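Local atomic coordinates of Lic12234 (Leptospira interrogans, PDB entry 4TZH), a protein that is of unknown function but is a leucine-rich repeat protein of a human pathogen, regarded as a virulence factor and probably acting through binding to other molecules. Residues 4-9 and 20-25. Numbering follows the deposited sequence.
Sequences VIIHKN and VQILDL. With ZN (zinc ion), chain D.
His-7 joins Leu-23 through a single backbone bridge, its N donating to Ile-22 O (3.0 Å) and its O accepting from Asp-24 N (2.8 Å); both bonds use the N-H and C=O of one residue, so the bridge centres on His-7 across from Leu-23. Lys-8 CA lies 3.3 Å from Asp-24 O, a CA-H...O contact like that of Leu-23 CA with His-7 O. Water 1 lies within hydrogen-bonding distance of both Lys-8 O and Asp-24 O, just past the last direct backbone bond.

The imidazole of His-7 has one face on Val-20, whose CG2 sits 3.8 Å from the ring centroid and only 9° off the normal, a CH-pi contact; CG1 lies nearer CG and ND1. Branching at CB lets valine lay both methyls along the ring. With CG beside the backbone N (chi1 -70°), the ring stays over Val-20 while Ile-22 O lies at its edge, in plane. NE2 binds a zinc ion at 2.1 Å, with water 2 as a further ligand, and ND1 hydrogen-bonds to Glu-3, which should hold the ring's rotation. Histidine suits this place because its two nitrogens serve metal and carboxylate while its face packs on a hydrocarbon.

Beside Ile-22 and Asp-24, the beta-branch of Ile-6 sets CG2 3.7 Å from Ile-22 CG2, while its longer branch carries CD1 to Asp-24 CB at 3.6 Å. Asp-24 turns its OD1 to Ser-26. Leucine's long, forked end lets Leu-23 touch His-7 O with CD1 and still pack on Leu-10, Leu-40 and Leu-46 in the core; Leu-25 CD2 meets Lys-8 O.

Strand 22-24 is outermost in the parallel sheet of this leucine-rich repeat solenoid. Residues 6-8 meet its edge facing away from strand 45-47, as in an N-terminal cap, before the chain swings off at Asn-9, the N-cap of helix 10-13, whose OD1 accepts from Asp-12 N.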
ATOM      1  N   VAL A   4     -19.871  10.606   6.584  1.00 23.94           N
ATOM      2  CA  VAL A   4     -19.236  11.906   6.864  1.00 23.75           C
ATOM      3  C   VAL A   4     -18.810  12.051   8.328  1.00 24.48           C
ATOM      4  O   VAL A   4     -17.858  12.790   8.600  1.00 24.02           O
ATOM      5  CB  VAL A   4     -20.068  13.109   6.371  1.00 29.06           C
ATOM      6  CG1 VAL A   4     -20.230  13.052   4.855  1.00 29.28           C
ATOM      7  CG2 VAL A   4     -21.431  13.173   7.065  1.00 29.80           C
ATOM      8  N   ILE A   5     -19.493  11.346   9.262  1.00 21.87           N
ATOM      9  CA  ILE A   5     -19.116  11.291  10.671  1.00 21.96           C
ATOM     10  C   ILE A   5     -18.483   9.938  10.817  1.00 22.69           C
ATOM     11  O   ILE A   5     -19.185   8.911  10.914  1.00 23.19           O
ATOM     12  CB  ILE A   5     -20.303  11.461  11.640  1.00 26.06           C
ATOM     13  CG1 ILE A   5     -21.129  12.689  11.308  1.00 30.66           C
ATOM     14  CG2 ILE A   5     -19.805  11.436  13.093  1.00 27.66           C
ATOM     15  CD1 ILE A   5     -20.455  13.895  11.219  1.00 31.29           C
ATOM     16  N   ILE A   6     -17.159   9.903  10.771  1.00 18.87           N
ATOM     17  CA  ILE A   6     -16.463   8.626  10.735  1.00 18.29           C
ATOM     18  C   ILE A   6     -16.353   7.965  12.092  1.00 19.46           C
ATOM     19  O   ILE A   6     -16.638   8.582  13.118  1.00 20.82           O
ATOM     20  CB  ILE A   6     -15.126   8.724  10.034  1.00 20.13           C
ATOM     21  CG1 ILE A   6     -14.118   9.510  10.862  1.00 21.17           C
ATOM     22  CG2 ILE A   6     -15.313   9.341   8.615  1.00 21.38           C
ATOM     23  CD1 ILE A   6     -12.707   9.260  10.383  1.00 22.01           C
ATOM     24  N   HIS A   7     -16.012   6.698  12.085  1.00 17.15           N
ATOM     25  CA  HIS A   7     -15.895   5.942  13.327  1.00 17.06           C
ATOM     26  C   HIS A   7     -14.464   6.022  13.823  1.00 18.37           C
ATOM     27  O   HIS A   7     -13.535   5.760  13.049  1.00 19.55           O
ATOM     28  CB  HIS A   7     -16.334   4.500  13.067  1.00 17.98           C
ATOM     29  CG  HIS A   7     -17.786   4.392  12.828  1.00 19.60           C
ATOM     30  ND1 HIS A   7     -18.363   4.669  11.589  1.00 20.80           N
ATOM     31  CD2 HIS A   7     -18.747   4.119  13.714  1.00 20.05           C
ATOM     32  CE1 HIS A   7     -19.672   4.556  11.789  1.00 19.89           C
ATOM     33  NE2 HIS A   7     -19.954   4.254  13.052  1.00 21.05           N
ATOM     34  N   LYS A   8     -14.259   6.323  15.106  1.00 18.10           N
ATOM     35  CA  LYS A   8     -12.907   6.473  15.645  1.00 17.63           C
ATOM     36  C   LYS A   8     -12.638   5.519  16.789  1.00 20.78           C
ATOM     37  O   LYS A   8     -11.563   5.585  17.398  1.00 22.04           O
ATOM     38  CB  LYS A   8     -12.700   7.929  16.103  1.00 21.67           C
ATOM     39  CG  LYS A   8     -12.693   8.930  14.947  1.00 30.26           C
ATOM     40  CD  LYS A   8     -12.534  10.345  15.472  1.00 43.59           C
ATOM     41  CE  LYS A   8     -11.607  11.188  14.644  1.00 64.72           C
ATOM     42  NZ  LYS A   8     -10.999  12.279  15.455  1.00 78.09           N
ATOM     43  N   ASN A   9     -13.624   4.644  17.097  1.00 20.23           N
ATOM     44  CA  ASN A   9     -13.478   3.719  18.207  1.00 20.68           C
ATOM     45  C   ASN A   9     -13.924   2.332  17.794  1.00 23.05           C
ATOM     46  O   ASN A   9     -15.071   2.169  17.375  1.00 21.53           O
ATOM     47  CB  ASN A   9     -14.243   4.229  19.394  1.00 24.64           C
ATOM     48  CG  ASN A   9     -14.136   3.314  20.586  1.00 41.15           C
ATOM     49  OD1 ASN A   9     -14.863   2.336  20.719  1.00 31.39           O
ATOM     50  ND2 ASN A   9     -13.240   3.631  21.484  1.00 34.13           N
ATOM     51  N   VAL A  20     -20.568   0.404   9.690  1.00 21.37           N
ATOM     52  CA  VAL A  20     -19.314   1.130   9.645  1.00 18.95           C
ATOM     53  C   VAL A  20     -18.627   1.126   8.283  1.00 20.04           C
ATOM     54  O   VAL A  20     -18.238   0.064   7.791  1.00 20.42           O
ATOM     55  CB  VAL A  20     -18.415   0.586  10.765  1.00 21.01           C
ATOM     56  CG1 VAL A  20     -17.086   1.347  10.830  1.00 19.74           C
ATOM     57  CG2 VAL A  20     -19.177   0.608  12.116  1.00 21.32           C
ATOM     58  N   GLN A  21     -18.460   2.322   7.708  1.00 17.49           N
ATOM     59  CA  GLN A  21     -17.793   2.473   6.401  1.00 17.25           C
ATOM     60  C   GLN A  21     -16.375   2.964   6.524  1.00 16.82           C
ATOM     61  O   GLN A  21     -15.533   2.577   5.720  1.00 16.55           O
ATOM     62  CB  GLN A  21     -18.585   3.406   5.495  1.00 18.91           C
ATOM     63  CG  GLN A  21     -19.929   2.785   5.129  1.00 28.84           C
ATOM     64  CD  GLN A  21     -20.828   3.732   4.384  1.00 40.45           C
ATOM     65  OE1 GLN A  21     -21.786   4.288   4.940  1.00 37.17           O
ATOM     66  NE2 GLN A  21     -20.513   3.972   3.126  1.00 39.53           N
ATOM     67  N   ILE A  22     -16.083   3.832   7.510  1.00 15.66           N
ATOM     68  CA  ILE A  22     -14.762   4.404   7.675  1.00 14.59           C
ATOM     69  C   ILE A  22     -14.361   4.266   9.124  1.00 15.56           C
ATOM     70  O   ILE A  22     -15.097   4.758   9.987  1.00 16.36           O
ATOM     71  CB  ILE A  22     -14.705   5.879   7.254  1.00 17.34           C
ATOM     72  CG1 ILE A  22     -15.251   6.081   5.814  1.00 17.70           C
ATOM     73  CG2 ILE A  22     -13.286   6.452   7.418  1.00 17.71           C
ATOM     74  CD1 ILE A  22     -15.210   7.540   5.300  1.00 20.48           C
ATOM     75  N   LEU A  23     -13.229   3.634   9.381  1.00 14.52           N
ATOM     76  CA  LEU A  23     -12.715   3.477  10.746  1.00 15.34           C
ATOM     77  C   LEU A  23     -11.334   4.114  10.793  1.00 14.17           C
ATOM     78  O   LEU A  23     -10.452   3.768   9.994  1.00 15.35           O
ATOM     79  CB  LEU A  23     -12.621   2.006  11.130  1.00 16.00           C
ATOM     80  CG  LEU A  23     -12.150   1.755  12.574  1.00 17.93           C
ATOM     81  CD1 LEU A  23     -13.235   2.183  13.613  1.00 20.02           C
ATOM     82  CD2 LEU A  23     -11.827   0.282  12.763  1.00 19.75           C
ATOM     83  N   ASP A  24     -11.143   5.014  11.754  1.00 14.65           N
ATOM     84  CA  ASP A  24      -9.883   5.720  11.917  1.00 14.79           C
ATOM     85  C   ASP A  24      -9.345   5.455  13.310  1.00 15.12           C
ATOM     86  O   ASP A  24      -9.894   5.972  14.298  1.00 16.92           O
ATOM     87  CB  ASP A  24     -10.052   7.214  11.657  1.00 16.28           C
ATOM     88  CG  ASP A  24      -8.782   8.033  11.769  1.00 24.76           C
ATOM     89  OD1 ASP A  24      -7.737   7.455  12.103  1.00 20.55           O
ATOM     90  OD2 ASP A  24      -8.854   9.267  11.607  1.00 27.12           O
ATOM     91  N   LEU A  25      -8.336   4.585  13.374  1.00 14.98           N
ATOM     92  CA  LEU A  25      -7.635   4.249  14.606  1.00 14.73           C
ATOM     93  C   LEU A  25      -6.231   4.823  14.555  1.00 15.96           C
ATOM     94  O   LEU A  25      -5.328   4.277  15.179  1.00 16.71           O
ATOM     95  CB  LEU A  25      -7.591   2.736  14.894  1.00 15.96           C
ATOM     96  CG  LEU A  25      -8.959   2.019  14.883  1.00 17.78           C
ATOM     97  CD1 LEU A  25      -8.720   0.510  15.149  1.00 21.03           C
ATOM     98  CD2 LEU A  25      -9.945   2.630  15.897  1.00 19.52           C
TER
HETATM   99 ZN    ZN D 302     -21.715   4.364  14.139  0.75 23.58          ZN
HETATM  100  O   HOH W   1      -9.153   7.019  16.903  1.00 23.55           O
HETATM  101  O   HOH W   2     -21.662   2.773  15.448  1.00 29.70           O